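Spondin-1 (Homo sapiens, PDB 3COO) is a secreted cell-adhesion protein of the extracellular matrix whose reelin-N domain, the part described here, binds heparin. Local coordinates at residues L41-D46 and T54-T59; T132-L137 and T156-E161. All coordinates share one frame; numbering follows the deposited sequence.

Interaction 1 of 2, residues L41-D46 and T54-T59; sequences LRVEGD and TSYRVT
The guanidinium of Arg57 takes OE2 of Glu44 at its edge, almost in its own plane, with Arg57 NE 2.7 Å from Glu44 OE2. The carboxylate is turned steeply against it, the two planes lying 69° apart, and the N-H therefore reaches OE2 from above the carboxylate plane. Both side chains leave their backbones with CG anti to the backbone N (chi1 159° in Glu44, -167° in Arg57), which sends them out side by side, and a bend at chi3 of Arg57 helps bring NE to the acid. On the Tyr56 ring, Thr54 OG1 sits over one face near the rim, while Val43 CG1 approaches obliquely, 3.8 Å from Tyr56 CD1. The third flat group, the guanidinium of Arg42, meets Asp46 OD1 edge-on within its plane, NH2 to OD1 being 2.8 Å.

These groups are carried by an antiparallel strand pair in one sheet of the Reeler domain, Tyr56 on the face of Val43 and Val58, the arginines on the other. Arg42 and Thr59 form its hydrogen-bonded pair, with Arg42 N 2.7 Å from Thr59 O; Val43 and Val58 form the non-hydrogen-bonded pair. Glu44 N still reaches Arg57 O, but beyond it a water joins Glu44 O to Arg57 N, 3.0 Å and 2.7 Å from those atoms, where the chain turns off. That type II turn runs from Val43 to Asp46, and Gly45 suits its third position, where phi is positive.

Branched apolar residues suit the inner face: Leu41 CD1 lies 3.7 Å from Val58 CG2. Chemically the contact is thus two-sided, hydrocarbon facing the core and paired charges on the opposite, outward side, where Glu44 and Asp46 probably offset the positive charge of Arg57 and Arg42.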
ATOM      1  N   LEU A  41       9.377   1.837  11.958  1.00 44.47           N
ATOM      2  CA  LEU A  41       8.598   1.448  13.109  1.00 44.59           C
ATOM      3  C   LEU A  41       9.325   2.004  14.334  1.00 45.51           C
ATOM      4  O   LEU A  41      10.541   1.800  14.474  1.00 45.80           O
ATOM      5  CB  LEU A  41       8.468  -0.082  13.169  1.00 43.63           C
ATOM      6  CG  LEU A  41       7.704  -0.581  14.401  1.00 45.86           C
ATOM      7  CD1 LEU A  41       6.225  -0.078  14.274  1.00 44.96           C
ATOM      8  CD2 LEU A  41       7.778  -2.093  14.530  1.00 44.16           C
ATOM      9  N   ARG A  42       8.610   2.740  15.190  1.00 45.96           N
ATOM     10  CA  ARG A  42       9.239   3.329  16.398  1.00 47.71           C
ATOM     11  C   ARG A  42       8.400   3.166  17.659  1.00 47.76           C
ATOM     12  O   ARG A  42       7.161   3.216  17.617  1.00 46.80           O
ATOM     13  CB  ARG A  42       9.518   4.813  16.182  1.00 47.79           C
ATOM     14  CG  ARG A  42      10.579   5.079  15.100  1.00 52.58           C
ATOM     15  CD  ARG A  42      11.142   6.484  15.140  1.00 58.62           C
ATOM     16  NE  ARG A  42      11.585   6.897  16.486  1.00 63.82           N
ATOM     17  CZ  ARG A  42      10.840   7.602  17.344  1.00 65.77           C
ATOM     18  NH1 ARG A  42       9.600   7.966  17.016  1.00 68.30           N
ATOM     19  NH2 ARG A  42      11.320   7.937  18.534  1.00 65.35           N
ATOM     20  N   VAL A  43       9.088   3.021  18.786  1.00 48.12           N
ATOM     21  CA  VAL A  43       8.446   3.036  20.110  1.00 47.71           C
ATOM     22  C   VAL A  43       8.698   4.396  20.758  1.00 48.32           C
ATOM     23  O   VAL A  43       9.845   4.798  20.931  1.00 47.08           O
ATOM     24  CB  VAL A  43       8.944   1.857  20.991  1.00 47.92           C
ATOM     25  CG1 VAL A  43       8.219   1.825  22.330  1.00 49.70           C
ATOM     26  CG2 VAL A  43       8.723   0.538  20.260  1.00 46.68           C
ATOM     27  N   GLU A  44       7.624   5.104  21.104  1.00 48.59           N
ATOM     28  CA  GLU A  44       7.729   6.431  21.697  1.00 50.61           C
ATOM     29  C   GLU A  44       8.685   6.436  22.917  1.00 49.46           C
ATOM     30  O   GLU A  44       8.587   5.568  23.792  1.00 48.55           O
ATOM     31  CB  GLU A  44       6.325   6.987  22.039  1.00 51.13           C
ATOM     32  CG  GLU A  44       6.265   8.109  23.110  1.00 54.43           C
ATOM     33  CD  GLU A  44       4.967   8.930  23.021  1.00 56.45           C
ATOM     34  OE1 GLU A  44       4.907   9.913  22.232  1.00 61.90           O
ATOM     35  OE2 GLU A  44       4.004   8.597  23.754  1.00 64.06           O
ATOM     36  N   GLY A  45       9.607   7.403  22.935  1.00 49.14           N
ATOM     37  CA  GLY A  45      10.667   7.469  23.959  1.00 50.67           C
ATOM     38  C   GLY A  45      11.883   6.618  23.602  1.00 51.66           C
ATOM     39  O   GLY A  45      12.903   6.679  24.284  1.00 51.30           O
ATOM     40  N   ASP A  46      11.774   5.837  22.526  1.00 52.14           N
ATOM     41  CA  ASP A  46      12.824   4.906  22.082  1.00 53.93           C
ATOM     42  C   ASP A  46      13.448   4.143  23.250  1.00 54.40           C
ATOM     43  O   ASP A  46      14.639   4.282  23.492  1.00 54.71           O
ATOM     44  CB  ASP A  46      13.923   5.645  21.299  1.00 54.06           C
ATOM     45  CG  ASP A  46      13.407   6.278  20.016  1.00 55.13           C
ATOM     46  OD1 ASP A  46      13.823   7.412  19.721  1.00 56.49           O
ATOM     47  OD2 ASP A  46      12.582   5.661  19.301  1.00 56.10           O
ATOM     48  N   THR A  54       3.797  -2.008  31.295  1.00 43.36           N
ATOM     49  CA  THR A  54       3.702  -0.707  30.696  1.00 44.43           C
ATOM     50  C   THR A  54       3.158  -0.604  29.317  1.00 44.20           C
ATOM     51  O   THR A  54       3.401  -1.472  28.447  1.00 42.49           O
ATOM     52  CB  THR A  54       4.843   0.393  31.008  1.00 47.51           C
ATOM     53  OG1 THR A  54       5.501   0.866  29.807  1.00 52.65           O
ATOM     54  CG2 THR A  54       5.695   0.055  32.076  1.00 38.10           C
ATOM     55  N   SER A  55       2.384   0.466  29.126  1.00 42.21           N
ATOM     56  CA  SER A  55       1.803   0.793  27.785  1.00 41.17           C
ATOM     57  C   SER A  55       2.756   1.663  26.962  1.00 41.46           C
ATOM     58  O   SER A  55       3.014   2.809  27.337  1.00 42.07           O
ATOM     59  CB  SER A  55       0.478   1.615  27.969  1.00 40.01           C
ATOM     60  OG  SER A  55      -0.044   2.068  26.707  1.00 40.58           O
ATOM     61  N   TYR A  56       3.232   1.148  25.835  1.00 42.33           N
ATOM     62  CA  TYR A  56       4.130   1.862  24.926  1.00 42.00           C
ATOM     63  C   TYR A  56       3.342   2.278  23.691  1.00 41.81           C
ATOM     64  O   TYR A  56       2.513   1.527  23.206  1.00 42.71           O
ATOM     65  CB  TYR A  56       5.301   0.950  24.462  1.00 41.56           C
ATOM     66  CG  TYR A  56       6.224   0.633  25.614  1.00 41.86           C
ATOM     67  CD1 TYR A  56       7.238   1.537  25.999  1.00 39.67           C
ATOM     68  CD2 TYR A  56       6.010  -0.502  26.392  1.00 38.24           C
ATOM     69  CE1 TYR A  56       8.045   1.254  27.123  1.00 41.40           C
ATOM     70  CE2 TYR A  56       6.798  -0.784  27.470  1.00 40.85           C
ATOM     71  CZ  TYR A  56       7.793   0.104  27.840  1.00 40.34           C
ATOM     72  OH  TYR A  56       8.530  -0.193  28.922  1.00 41.55           O
ATOM     73  N   ARG A  57       3.644   3.454  23.180  1.00 42.53           N
ATOM     74  CA  ARG A  57       3.010   3.950  21.983  1.00 45.16           C
ATOM     75  C   ARG A  57       3.933   3.497  20.825  1.00 44.04           C
ATOM     76  O   ARG A  57       5.148   3.758  20.837  1.00 42.79           O
ATOM     77  CB  ARG A  57       2.863   5.470  22.109  1.00 45.26           C
ATOM     78  CG  ARG A  57       1.962   6.136  21.111  1.00 50.79           C
ATOM     79  CD  ARG A  57       2.083   7.695  21.260  1.00 49.73           C
ATOM     80  NE  ARG A  57       1.586   8.250  22.537  1.00 57.23           N
ATOM     81  CZ  ARG A  57       0.308   8.539  22.760  1.00 55.71           C
ATOM     82  NH1 ARG A  57      -0.082   9.047  23.920  1.00 54.54           N
ATOM     83  NH2 ARG A  57      -0.582   8.326  21.798  1.00 55.57           N
ATOM     84  N   VAL A  58       3.369   2.752  19.886  1.00 43.51           N
ATOM     85  CA  VAL A  58       4.155   2.277  18.727  1.00 44.81           C
ATOM     86  C   VAL A  58       3.627   2.848  17.414  1.00 45.64           C
ATOM     87  O   VAL A  58       2.413   2.783  17.141  1.00 44.73           O
ATOM     88  CB  VAL A  58       4.523   0.753  18.750  1.00 46.70           C
ATOM     89  CG1 VAL A  58       4.258  -0.013  20.151  1.00 46.86           C
ATOM     90  CG2 VAL A  58       4.292  -0.023  17.441  1.00 46.29           C
ATOM     91  N   THR A  59       4.511   3.528  16.689  1.00 45.26           N
ATOM     92  CA  THR A  59       4.126   4.129  15.398  1.00 45.85           C
ATOM     93  C   THR A  59       4.911   3.648  14.199  1.00 45.38           C
ATOM     94  O   THR A  59       6.156   3.487  14.250  1.00 44.52           O
ATOM     95  CB  THR A  59       3.893   5.660  15.427  1.00 48.88           C
ATOM     96  OG1 THR A  59       4.463   6.337  14.270  1.00 55.55           O
ATOM     97  CG2 THR A  59       4.255   6.275  16.659  1.00 41.69           C
TER
HETATM   98  O   HOH W   1       5.742   4.703  24.387  1.00 40.69           O

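Interaction 2 of 2, residues T132-L137 and T156-E161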
ATOM      1  N   THR A 132       9.189 -12.993  30.255  1.00 46.36           N
ATOM      2  CA  THR A 132       8.888 -13.257  28.839  1.00 46.06           C
ATOM      3  C   THR A 132      10.144 -13.294  27.960  1.00 46.99           C
ATOM      4  O   THR A 132      10.221 -14.098  27.027  1.00 47.71           O
ATOM      5  CB  THR A 132       7.808 -12.299  28.298  1.00 46.02           C
ATOM      6  OG1 THR A 132       6.609 -12.528  29.049  1.00 46.60           O
ATOM      7  CG2 THR A 132       7.554 -12.479  26.793  1.00 43.85           C
ATOM      8  N   GLY A 133      11.145 -12.469  28.278  1.00 46.70           N
ATOM      9  CA  GLY A 133      12.388 -12.484  27.492  1.00 46.06           C
ATOM     10  C   GLY A 133      12.285 -11.458  26.388  1.00 46.12           C
ATOM     11  O   GLY A 133      11.342 -10.635  26.369  1.00 47.21           O
ATOM     12  N   CYS A 134      13.242 -11.469  25.463  1.00 45.22           N
ATOM     13  CA  CYS A 134      13.271 -10.420  24.441  1.00 45.34           C
ATOM     14  C   CYS A 134      12.064 -10.511  23.507  1.00 44.72           C
ATOM     15  O   CYS A 134      11.592 -11.613  23.147  1.00 43.00           O
ATOM     16  CB  CYS A 134      14.585 -10.428  23.655  1.00 45.23           C
ATOM     17  SG  CYS A 134      16.045 -10.143  24.712  1.00 50.66           S
ATOM     18  N   VAL A 135      11.554  -9.345  23.122  1.00 44.78           N
ATOM     19  CA  VAL A 135      10.461  -9.284  22.157  1.00 45.82           C
ATOM     20  C   VAL A 135      10.889  -8.509  20.894  1.00 46.61           C
ATOM     21  O   VAL A 135      11.603  -7.523  21.002  1.00 48.22           O
ATOM     22  CB  VAL A 135       9.211  -8.605  22.837  1.00 46.71           C
ATOM     23  CG1 VAL A 135       8.092  -8.350  21.827  1.00 45.69           C
ATOM     24  CG2 VAL A 135       8.707  -9.528  23.949  1.00 47.49           C
ATOM     25  N   ILE A 136      10.430  -8.919  19.709  1.00 45.40           N
ATOM     26  CA  ILE A 136      10.699  -8.171  18.495  1.00 44.84           C
ATOM     27  C   ILE A 136       9.352  -7.661  17.968  1.00 44.38           C
ATOM     28  O   ILE A 136       8.473  -8.460  17.659  1.00 43.33           O
ATOM     29  CB  ILE A 136      11.348  -9.054  17.383  1.00 45.88           C
ATOM     30  CG1 ILE A 136      12.451  -9.970  17.938  1.00 45.55           C
ATOM     31  CG2 ILE A 136      11.872  -8.195  16.216  1.00 45.09           C
ATOM     32  CD1 ILE A 136      13.648  -9.281  18.502  1.00 47.59           C
ATOM     33  N   LEU A 137       9.201  -6.338  17.916  1.00 45.50           N
ATOM     34  CA  LEU A 137       8.036  -5.674  17.335  1.00 46.57           C
ATOM     35  C   LEU A 137       8.376  -5.553  15.855  1.00 46.27           C
ATOM     36  O   LEU A 137       9.496  -5.136  15.521  1.00 45.34           O
ATOM     37  CB  LEU A 137       7.826  -4.274  17.966  1.00 46.40           C
ATOM     38  CG  LEU A 137       7.161  -4.127  19.352  1.00 49.11           C
ATOM     39  CD1 LEU A 137       7.980  -4.802  20.386  1.00 54.90           C
ATOM     40  CD2 LEU A 137       7.050  -2.637  19.792  1.00 49.74           C
ATOM     41  N   THR A 156      11.527  -3.063  12.330  1.00 46.05           N
ATOM     42  CA  THR A 156      11.571  -3.952  13.483  1.00 47.22           C
ATOM     43  C   THR A 156      12.221  -3.206  14.608  1.00 47.95           C
ATOM     44  O   THR A 156      13.125  -2.423  14.361  1.00 49.28           O
ATOM     45  CB  THR A 156      12.471  -5.184  13.187  1.00 47.87           C
ATOM     46  OG1 THR A 156      13.843  -4.770  13.242  1.00 49.78           O
ATOM     47  CG2 THR A 156      12.183  -5.747  11.823  1.00 46.32           C
ATOM     48  N   LYS A 157      11.797  -3.459  15.848  1.00 48.34           N
ATOM     49  CA  LYS A 157      12.497  -2.966  17.033  1.00 47.82           C
ATOM     50  C   LYS A 157      12.498  -4.062  18.084  1.00 47.68           C
ATOM     51  O   LYS A 157      11.456  -4.614  18.395  1.00 48.15           O
ATOM     52  CB  LYS A 157      11.822  -1.720  17.618  1.00 48.55           C
ATOM     53  CG  LYS A 157      11.631  -0.570  16.644  1.00 51.77           C
ATOM     54  CD  LYS A 157      12.961   0.088  16.232  1.00 56.12           C
ATOM     55  CE  LYS A 157      12.866   0.593  14.798  1.00 56.01           C
ATOM     56  NZ  LYS A 157      13.508   1.918  14.655  1.00 59.35           N
ATOM     57  N   LYS A 158      13.675  -4.364  18.614  1.00 46.87           N
ATOM     58  CA  LYS A 158      13.859  -5.343  19.677  1.00 47.41           C
ATOM     59  C   LYS A 158      13.808  -4.683  21.075  1.00 47.79           C
ATOM     60  O   LYS A 158      14.450  -3.642  21.309  1.00 46.96           O
ATOM     61  CB  LYS A 158      15.231  -6.032  19.492  1.00 47.46           C
ATOM     62  CG  LYS A 158      15.633  -7.037  20.592  1.00 46.21           C
ATOM     63  CD  LYS A 158      16.885  -7.821  20.176  1.00 48.69           C
ATOM     64  CE  LYS A 158      17.408  -8.659  21.315  1.00 48.10           C
ATOM     65  NZ  LYS A 158      18.634  -9.463  20.955  1.00 53.01           N
ATOM     66  N   LEU A 159      13.057  -5.292  21.995  1.00 47.57           N
ATOM     67  CA  LEU A 159      13.041  -4.835  23.381  1.00 47.80           C
ATOM     68  C   LEU A 159      13.206  -6.014  24.348  1.00 47.43           C
ATOM     69  O   LEU A 159      12.453  -6.988  24.277  1.00 46.50           O
ATOM     70  CB  LEU A 159      11.724  -4.105  23.653  1.00 48.46           C
ATOM     71  CG  LEU A 159      11.470  -2.717  23.054  1.00 49.44           C
ATOM     72  CD1 LEU A 159       9.996  -2.321  23.193  1.00 51.02           C
ATOM     73  CD2 LEU A 159      12.384  -1.689  23.754  1.00 49.57           C
ATOM     74  N   CYS A 160      14.195  -5.950  25.235  1.00 49.15           N
ATOM     75  CA  CYS A 160      14.357  -6.981  26.252  1.00 49.42           C
ATOM     76  C   CYS A 160      13.933  -6.467  27.617  1.00 50.97           C
ATOM     77  O   CYS A 160      13.753  -5.259  27.782  1.00 48.69           O
ATOM     78  CB  CYS A 160      15.803  -7.475  26.294  1.00 50.78           C
ATOM     79  SG  CYS A 160      16.343  -8.077  24.672  1.00 51.01           S
ATOM     80  N   GLU A 161      13.776  -7.383  28.580  1.00 52.00           N
ATOM     81  CA  GLU A 161      13.485  -7.015  29.977  1.00 55.50           C
ATOM     82  C   GLU A 161      14.607  -6.202  30.591  1.00 57.58           C
ATOM     83  O   GLU A 161      15.783  -6.531  30.433  1.00 56.32           O
ATOM     84  CB  GLU A 161      13.216  -8.232  30.856  1.00 54.29           C
ATOM     85  CG  GLU A 161      11.941  -8.939  30.453  1.00 54.94           C
ATOM     86  CD  GLU A 161      11.716 -10.183  31.269  1.00 55.33           C
ATOM     87  OE1 GLU A 161      11.962 -11.322  30.736  1.00 51.18           O
ATOM     88  OE2 GLU A 161      11.329  -9.987  32.450  1.00 49.07           O
TER
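Ile136 lays CD1 across the aliphatic chain of Lys158, 3.7 Å from Lys158 CG, as the two side chains pass at a slant over one face of an antiparallel strand pair in the larger sheet of the Reeler domain. Lysine suits this exposed position: its methylenes cover the isoleucine, and CG anti to the backbone N (chi1 176°) starts an extended chain that carries NZ to a salt bridge with Glu78. Val135 and Leu159, a hydrogen-bonded pair, turn to the other face, toward Trp125. Their backbones are joined by two bonds, Val135 N to Leu159 O and Leu159 N to Val135 O, both 2.8 Å. Leu137 and Lys157 repeat this pairing.

At the other end of the pair the chain comes into the strand through Gly133, whose backbone angles would press any side chain against the preceding carbonyl. Glu161 OE1 accepts Gly133 N at 2.8 Å, on the anti side of the carboxylate and 34° out of its plane, while OE2 takes the amide of Gly131. With an alanine here the carboxylate is gone, and both glycine amides would probably lose their common acceptor, setting the loop freer to move.

Just before Val135, a disulfide makes the tie covalent: Cys134 SG and Cys160 SG are 2.1 Å apart, with a right-handed chi3 of 106°.

Interaction 1 closes before interaction 2 opens along the chain, and their centres lie 12 Å apart in two different sheets packed against each other. Leu137 of interaction 2 bridges them: its CD2 is 3.6 Å from Val43 CG2 and 3.8 Å from Val58 CG1. The chain between 41-46 and 54-59 also crosses over, since strand 49-50 pairs in parallel with strand 156-161 before strand 55-62 returns to the first sheet; Tyr56 OH bonds to Lys51 N on this excursion. Both contacts thus help build one beta sandwich, consistent with the E-set clan, with apolar side chains joining the layers and a disulfide joining the two segments of interaction 2 at one end of their pairing.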